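Local coordinates for probable dipeptidase (Pseudomonas aeruginosa, PDB 3B40), which probably acts as a metal-dependent dipeptidase of peptidase family M19, hydrolysing dipeptides, at residues L50-A55 against G129-V134; G114-P119 against R123-E128. The protein carries 11 engineered substitutions. All coordinates share one frame; numbering follows the deposited sequence.

Contact 1 (L50-A55 against G129-V134); sequences LDLVKA and GKFAIV
At the start of strand 131-138, in the parallel sheet of this TIM-barrel-type fold, F131 meets L50, just before helix 52-58, and L52 and A55 in its first turn. CG of F131 stands anti to the backbone N (chi1 -176°), which carries the ring off the strand toward all three. L50 CD1 reaches the far end of the ring, 3.8 Å from F131 CZ, while A55 CB lies beside the CD1-CE1 side of the ring, 4.0 Å from F131 CE1. L52 comes in at the root, its CD2 4.1 Å from F131 CB. Alanine suits the middle position because its short side chain lets the helix backbone come close to the ring; the longer leucines reach further, L50 to the tip of the ring and L52 to the CB at its root. D51 is the N-cap: its OD1 accepts from K54 N at 2.7 Å in a nearly straight bond (167°). The syn lone pair of OD2 meets K54 NZ at 2.6 Å in a salt bridge. The helix start is fixed by this cap and buried ion pair, with help from D45 and the backbone of G46, whereas what joins it to strand 131-138 here is apolar packing, which depends on fit rather than on directed bonds.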
ATOM      1  N   LEU A  50      -7.769 -10.502   5.825  1.00 15.38           N
ATOM      2  CA  LEU A  50      -8.880 -10.421   4.895  1.00 15.28           C
ATOM      3  C   LEU A  50      -9.462 -11.813   4.556  1.00 16.24           C
ATOM      4  O   LEU A  50      -8.738 -12.731   4.135  1.00 15.61           O
ATOM      5  CB  LEU A  50      -8.464  -9.711   3.594  1.00 14.25           C
ATOM      6  CG  LEU A  50      -9.411  -9.823   2.370  1.00 13.13           C
ATOM      7  CD1 LEU A  50     -10.779  -9.038   2.498  1.00 14.72           C
ATOM      8  CD2 LEU A  50      -8.722  -9.502   1.038  1.00 15.62           C
ATOM      9  N   ASP A  51     -10.779 -11.913   4.655  1.00 17.22           N
ATOM     10  CA  ASP A  51     -11.543 -13.043   4.072  1.00 18.44           C
ATOM     11  C   ASP A  51     -12.984 -12.598   3.882  1.00 18.30           C
ATOM     12  O   ASP A  51     -13.326 -11.495   4.278  1.00 17.73           O
ATOM     13  CB  ASP A  51     -11.447 -14.305   4.939  1.00 18.18           C
ATOM     14  CG  ASP A  51     -11.719 -14.026   6.405  1.00 19.73           C
ATOM     15  OD1 ASP A  51     -12.890 -13.685   6.752  1.00 21.83           O
ATOM     16  OD2 ASP A  51     -10.768 -14.184   7.219  1.00 18.47           O
ATOM     17  N   LEU A  52     -13.831 -13.437   3.276  1.00 19.09           N
ATOM     18  CA  LEU A  52     -15.199 -13.000   2.997  1.00 19.35           C
ATOM     19  C   LEU A  52     -16.051 -12.834   4.263  1.00 19.05           C
ATOM     20  O   LEU A  52     -16.944 -12.005   4.312  1.00 19.36           O
ATOM     21  CB  LEU A  52     -15.874 -13.887   1.947  1.00 20.01           C
ATOM     22  CG  LEU A  52     -15.249 -13.946   0.538  1.00 20.25           C
ATOM     23  CD1 LEU A  52     -15.956 -15.019  -0.300  1.00 21.96           C
ATOM     24  CD2 LEU A  52     -15.270 -12.616  -0.187  1.00 20.31           C
ATOM     25  N   VAL A  53     -15.749 -13.626   5.285  1.00 19.23           N
ATOM     26  CA  VAL A  53     -16.402 -13.527   6.594  1.00 18.59           C
ATOM     27  C   VAL A  53     -16.096 -12.208   7.314  1.00 18.24           C
ATOM     28  O   VAL A  53     -17.019 -11.491   7.752  1.00 16.81           O
ATOM     29  CB  VAL A  53     -16.025 -14.733   7.504  1.00 18.81           C
ATOM     30  CG1 VAL A  53     -16.680 -14.592   8.904  1.00 19.74           C
ATOM     31  CG2 VAL A  53     -16.458 -16.060   6.845  1.00 19.33           C
ATOM     32  N   LYS A  54     -14.804 -11.870   7.426  1.00 17.86           N
ATOM     33  CA  LYS A  54     -14.412 -10.621   8.103  1.00 17.81           C
ATOM     34  C   LYS A  54     -15.000  -9.427   7.343  1.00 17.69           C
ATOM     35  O   LYS A  54     -15.517  -8.510   7.956  1.00 18.01           O
ATOM     36  CB  LYS A  54     -12.890 -10.496   8.245  1.00 17.30           C
ATOM     37  CG  LYS A  54     -12.239 -11.516   9.188  1.00 19.02           C
ATOM     38  CD  LYS A  54     -10.721 -11.347   9.202  1.00 18.89           C
ATOM     39  CE  LYS A  54     -10.045 -12.274  10.172  1.00 19.29           C
ATOM     40  NZ  LYS A  54     -10.145 -13.666   9.645  1.00 19.07           N
ATOM     41  N   ALA A  55     -14.973  -9.475   6.007  1.00 18.14           N
ATOM     42  CA  ALA A  55     -15.427  -8.350   5.181  1.00 19.04           C
ATOM     43  C   ALA A  55     -16.917  -8.128   5.260  1.00 20.06           C
ATOM     44  O   ALA A  55     -17.360  -6.980   5.277  1.00 20.14           O
ATOM     45  CB  ALA A  55     -14.982  -8.510   3.710  1.00 19.22           C
ATOM     46  N   GLY A 129     -24.195  -6.987  -3.638  1.00 25.53           N
ATOM     47  CA  GLY A 129     -23.689  -7.634  -2.430  1.00 25.46           C
ATOM     48  C   GLY A 129     -22.467  -8.519  -2.648  1.00 24.99           C
ATOM     49  O   GLY A 129     -22.215  -9.466  -1.880  1.00 25.33           O
ATOM     50  N   LYS A 130     -21.713  -8.234  -3.700  1.00 23.08           N
ATOM     51  CA  LYS A 130     -20.485  -8.978  -3.966  1.00 22.19           C
ATOM     52  C   LYS A 130     -19.281  -8.119  -3.555  1.00 21.39           C
ATOM     53  O   LYS A 130     -19.237  -6.938  -3.870  1.00 21.73           O
ATOM     54  CB  LYS A 130     -20.361  -9.318  -5.459  1.00 21.83           C
ATOM     55  CG  LYS A 130     -21.458 -10.204  -6.052  1.00 21.57           C
ATOM     56  CD  LYS A 130     -21.267 -10.281  -7.554  1.00 23.41           C
ATOM     57  CE  LYS A 130     -22.144 -11.326  -8.213  1.00 26.50           C
ATOM     58  NZ  LYS A 130     -23.511 -10.848  -8.328  1.00 25.79           N
ATOM     59  N   PHE A 131     -18.325  -8.711  -2.852  1.00 20.30           N
ATOM     60  CA  PHE A 131     -17.075  -8.032  -2.532  1.00 18.26           C
ATOM     61  C   PHE A 131     -16.392  -7.655  -3.844  1.00 17.54           C
ATOM     62  O   PHE A 131     -16.186  -8.497  -4.721  1.00 16.20           O
ATOM     63  CB  PHE A 131     -16.167  -8.949  -1.725  1.00 18.24           C
ATOM     64  CG  PHE A 131     -14.880  -8.303  -1.269  1.00 17.09           C
ATOM     65  CD1 PHE A 131     -14.863  -7.451  -0.165  1.00 17.73           C
ATOM     66  CD2 PHE A 131     -13.675  -8.577  -1.925  1.00 18.11           C
ATOM     67  CE1 PHE A 131     -13.661  -6.883   0.283  1.00 16.79           C
ATOM     68  CE2 PHE A 131     -12.467  -8.000  -1.485  1.00 15.31           C
ATOM     69  CZ  PHE A 131     -12.475  -7.147  -0.393  1.00 16.41           C
ATOM     70  N   ALA A 132     -16.035  -6.382  -3.962  1.00 16.52           N
ATOM     71  CA  ALA A 132     -15.461  -5.857  -5.205  1.00 16.66           C
ATOM     72  C   ALA A 132     -13.936  -5.756  -5.143  1.00 16.92           C
ATOM     73  O   ALA A 132     -13.354  -4.914  -4.432  1.00 16.94           O
ATOM     74  CB  ALA A 132     -16.079  -4.525  -5.556  1.00 15.72           C
ATOM     75  N   ILE A 133     -13.290  -6.651  -5.867  1.00 17.43           N
ATOM     76  CA  ILE A 133     -11.833  -6.612  -6.005  1.00 17.24           C
ATOM     77  C   ILE A 133     -11.446  -5.605  -7.066  1.00 17.18           C
ATOM     78  O   ILE A 133     -11.982  -5.633  -8.182  1.00 17.09           O
ATOM     79  CB  ILE A 133     -11.283  -7.989  -6.406  1.00 17.81           C
ATOM     80  CG1 ILE A 133     -11.430  -8.980  -5.247  1.00 18.16           C
ATOM     81  CG2 ILE A 133      -9.804  -7.889  -6.890  1.00 17.53           C
ATOM     82  CD1 ILE A 133     -11.167 -10.431  -5.655  1.00 17.86           C
ATOM     83  N   VAL A 134     -10.520  -4.712  -6.722  1.00 16.36           N
ATOM     84  CA  VAL A 134      -9.870  -3.880  -7.713  1.00 17.43           C
ATOM     85  C   VAL A 134      -8.478  -4.493  -7.900  1.00 16.83           C
ATOM     86  O   VAL A 134      -7.719  -4.628  -6.935  1.00 17.12           O
ATOM     87  CB  VAL A 134      -9.789  -2.398  -7.270  1.00 17.53           C
ATOM     88  CG1 VAL A 134      -8.877  -1.602  -8.224  1.00 19.24           C
ATOM     89  CG2 VAL A 134     -11.197  -1.790  -7.208  1.00 17.40           C
TER

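Contact 2 (G114-P119 against R123-E128)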
ATOM      1  N   GLY A 114     -16.670 -10.256  -7.040  1.00 18.13           N
ATOM      2  CA  GLY A 114     -16.337  -9.937  -8.432  1.00 17.05           C
ATOM      3  C   GLY A 114     -15.095  -9.044  -8.563  1.00 16.48           C
ATOM      4  O   GLY A 114     -14.641  -8.449  -7.596  1.00 15.39           O
ATOM      5  N   ILE A 115     -14.592  -8.899  -9.784  1.00 15.92           N
ATOM      6  CA  ILE A 115     -13.536  -7.922 -10.056  1.00 16.06           C
ATOM      7  C   ILE A 115     -14.153  -6.711 -10.755  1.00 15.64           C
ATOM      8  O   ILE A 115     -14.890  -6.863 -11.726  1.00 15.88           O
ATOM      9  CB  ILE A 115     -12.374  -8.538 -10.881  1.00 15.81           C
ATOM     10  CG1 ILE A 115     -11.736  -9.692 -10.103  1.00 17.87           C
ATOM     11  CG2 ILE A 115     -11.281  -7.485 -11.177  1.00 16.14           C
ATOM     12  CD1 ILE A 115     -10.758 -10.572 -10.950  1.00 17.41           C
ATOM     13  N   ALA A 116     -13.881  -5.522 -10.225  1.00 14.69           N
ATOM     14  CA  ALA A 116     -14.310  -4.252 -10.815  1.00 14.38           C
ATOM     15  C   ALA A 116     -13.296  -3.715 -11.832  1.00 15.10           C
ATOM     16  O   ALA A 116     -12.115  -3.526 -11.507  1.00 14.99           O
ATOM     17  CB  ALA A 116     -14.508  -3.239  -9.712  1.00 14.43           C
ATOM     18  N   TYR A 117     -13.762  -3.484 -13.056  1.00 15.38           N
ATOM     19  CA  TYR A 117     -12.931  -2.934 -14.123  1.00 16.39           C
ATOM     20  C   TYR A 117     -13.122  -1.432 -14.299  1.00 16.48           C
ATOM     21  O   TYR A 117     -12.446  -0.827 -15.136  1.00 16.18           O
ATOM     22  CB  TYR A 117     -13.131  -3.704 -15.448  1.00 17.34           C
ATOM     23  CG  TYR A 117     -12.905  -5.178 -15.257  1.00 18.38           C
ATOM     24  CD1 TYR A 117     -11.617  -5.680 -15.112  1.00 22.06           C
ATOM     25  CD2 TYR A 117     -13.975  -6.070 -15.168  1.00 19.89           C
ATOM     26  CE1 TYR A 117     -11.390  -7.034 -14.897  1.00 22.13           C
ATOM     27  CE2 TYR A 117     -13.753  -7.443 -14.960  1.00 18.50           C
ATOM     28  CZ  TYR A 117     -12.461  -7.902 -14.831  1.00 19.67           C
ATOM     29  OH  TYR A 117     -12.195  -9.237 -14.630  1.00 21.95           O
ATOM     30  N   SER A 118     -13.992  -0.840 -13.470  1.00 15.87           N
ATOM     31  CA  SER A 118     -14.259   0.601 -13.479  1.00 16.41           C
ATOM     32  C   SER A 118     -14.982   1.006 -12.180  1.00 16.47           C
ATOM     33  O   SER A 118     -15.495   0.150 -11.455  1.00 16.65           O
ATOM     34  CB  SER A 118     -15.154   0.953 -14.672  1.00 16.15           C
ATOM     35  OG  SER A 118     -16.405   0.301 -14.538  1.00 16.81           O
ATOM     36  N   PRO A 119     -15.025   2.312 -11.876  1.00 16.91           N
ATOM     37  CA  PRO A 119     -15.801   2.709 -10.690  1.00 16.37           C
ATOM     38  C   PRO A 119     -17.283   2.304 -10.810  1.00 16.98           C
ATOM     39  O   PRO A 119     -17.899   1.939  -9.801  1.00 16.52           O
ATOM     40  CB  PRO A 119     -15.586   4.220 -10.611  1.00 16.38           C
ATOM     41  CG  PRO A 119     -15.001   4.627 -11.918  1.00 16.53           C
ATOM     42  CD  PRO A 119     -14.379   3.459 -12.544  1.00 16.50           C
ATOM     43  N   ARG A 123     -19.443   0.027  -8.049  1.00 19.12           N
ATOM     44  CA  ARG A 123     -20.744   0.413  -7.470  1.00 21.25           C
ATOM     45  C   ARG A 123     -21.812  -0.664  -7.694  1.00 20.71           C
ATOM     46  O   ARG A 123     -22.565  -0.996  -6.782  1.00 20.27           O
ATOM     47  CB  ARG A 123     -21.222   1.774  -7.997  1.00 20.65           C
ATOM     48  CG  ARG A 123     -20.393   2.951  -7.478  1.00 23.19           C
ATOM     49  CD  ARG A 123     -21.022   4.302  -7.760  1.00 23.99           C
ATOM     50  NE  ARG A 123     -20.032   5.158  -8.397  1.00 31.10           N
ATOM     51  CZ  ARG A 123     -19.263   6.059  -7.782  1.00 34.57           C
ATOM     52  NH1 ARG A 123     -19.387   6.301  -6.469  1.00 36.07           N
ATOM     53  NH2 ARG A 123     -18.380   6.747  -8.511  1.00 34.73           N
ATOM     54  N   ARG A 124     -21.850  -1.206  -8.908  1.00 21.18           N
ATOM     55  CA  ARG A 124     -22.714  -2.338  -9.256  1.00 21.62           C
ATOM     56  C   ARG A 124     -22.479  -3.569  -8.387  1.00 21.92           C
ATOM     57  O   ARG A 124     -23.428  -4.106  -7.790  1.00 21.90           O
ATOM     58  CB  ARG A 124     -22.539  -2.697 -10.736  1.00 22.05           C
ATOM     59  CG  ARG A 124     -23.450  -3.811 -11.211  1.00 24.85           C
ATOM     60  CD  ARG A 124     -23.190  -4.129 -12.674  1.00 29.76           C
ATOM     61  NE  ARG A 124     -21.770  -4.368 -12.972  1.00 32.82           N
ATOM     62  CZ  ARG A 124     -21.135  -5.522 -12.751  1.00 34.58           C
ATOM     63  NH1 ARG A 124     -21.778  -6.558 -12.227  1.00 34.46           N
ATOM     64  NH2 ARG A 124     -19.854  -5.647 -13.062  1.00 34.17           N
ATOM     65  N   LEU A 125     -21.227  -4.038  -8.320  1.00 21.58           N
ATOM     66  CA  LEU A 125     -20.887  -5.220  -7.509  1.00 21.47           C
ATOM     67  C   LEU A 125     -21.295  -4.998  -6.068  1.00 21.69           C
ATOM     68  O   LEU A 125     -21.862  -5.891  -5.428  1.00 22.08           O
ATOM     69  CB  LEU A 125     -19.387  -5.572  -7.591  1.00 21.44           C
ATOM     70  CG  LEU A 125     -18.800  -6.132  -8.894  1.00 20.53           C
ATOM     71  CD1 LEU A 125     -17.246  -6.005  -8.903  1.00 17.84           C
ATOM     72  CD2 LEU A 125     -19.243  -7.570  -9.110  1.00 19.33           C
ATOM     73  N   ALA A 126     -21.018  -3.805  -5.562  1.00 22.12           N
ATOM     74  CA  ALA A 126     -21.418  -3.434  -4.207  1.00 23.39           C
ATOM     75  C   ALA A 126     -22.931  -3.564  -3.966  1.00 24.33           C
ATOM     76  O   ALA A 126     -23.344  -4.044  -2.912  1.00 24.73           O
ATOM     77  CB  ALA A 126     -20.969  -2.026  -3.897  1.00 23.04           C
ATOM     78  N   MET A 127     -23.736  -3.111  -4.929  1.00 24.73           N
ATOM     79  CA  MET A 127     -25.210  -3.187  -4.858  1.00 26.12           C
ATOM     80  C   MET A 127     -25.697  -4.638  -4.876  1.00 26.02           C
ATOM     81  O   MET A 127     -26.648  -5.003  -4.167  1.00 26.59           O
ATOM     82  CB  MET A 127     -25.833  -2.407  -6.036  1.00 25.34           C
ATOM     83  CG  MET A 127     -27.330  -2.654  -6.280  1.00 27.23           C
ATOM     84  SD  MET A 127     -27.968  -1.679  -7.666  1.00 28.60           S
ATOM     85  CE  MET A 127     -27.641  -0.034  -7.078  1.00 30.16           C
ATOM     86  N   GLU A 128     -25.055  -5.450  -5.701  1.00 25.69           N
ATOM     87  CA  GLU A 128     -25.323  -6.887  -5.800  1.00 26.13           C
ATOM     88  C   GLU A 128     -24.887  -7.659  -4.554  1.00 26.42           C
ATOM     89  O   GLU A 128     -25.147  -8.868  -4.443  1.00 27.63           O
ATOM     90  CB  GLU A 128     -24.587  -7.458  -7.017  1.00 25.83           C
ATOM     91  CG  GLU A 128     -25.108  -7.006  -8.361  1.00 25.91           C
ATOM     92  CD  GLU A 128     -24.265  -7.522  -9.533  1.00 27.57           C
ATOM     93  OE1 GLU A 128     -23.471  -8.473  -9.348  1.00 28.18           O
ATOM     94  OE2 GLU A 128     -24.393  -6.992 -10.659  1.00 28.12           O
TER
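L125, P119 and R123 bury the most surface here, where helix 119-127 folds back beside the strand that precedes it. L125 is the apolar anchor, with its two methyls spread along the chain of 114-116. CD1 lies against the backbone, 3.6 Å from A116 N and 3.7 Å from I115 C, and also touches the small CB of A116. CD2 lies 3.8 Å from G114 CA, on the side where any other residue would carry its CB; glycine is what permits so close an approach. P119 opens the helix just after the N-cap S118, whose OG caps D121 N. Proline fits this first turn because its ring nitrogen, which has no hydrogen to give, need not bond there. Its carbonyl does: P119 O accepts from R123 N at 3.0 Å (160°), closing one of the first helical turns. With CG beside its backbone N (chi1 -70°), R123 lays CG 3.6 Å from P119 O, and the chain then bends at chi3 to bring NH2 near P119 CB, 4.3 Å away. One position on, R124 NH1 bridges to E128 OE2, meeting it from above the carboxylate plane. The contact joins the first strand and the helix of the beta-alpha-beta unit 113-115, 119-127, 131-138. Strand 131-138 follows in the chain, while W404 and Q408 of helix 389-409 touch P119 and L401 touches R123.

Strand 131-138 ties the two contacts together, their centres about 11 Å apart. It runs parallel to strand 113-115: I133 N lies 2.8 Å from G114 O and I133 O 2.8 Å from A116 N, probable hydrogen bonds that join the second segment of contact 1 to the first of contact 2. The two contacts use opposite faces of the strand. F131 points to the start of helix 52-58, whereas A132 turns toward helix 119-127, its CB 3.8 Å from L125 CD1. None of their residues is among the ligands of the bound cadmium or calcium ions (H14, D389, E17, E20, D89 and H93), so nothing marks either contact as part of a metal site, and both are best read as packing within the barrel.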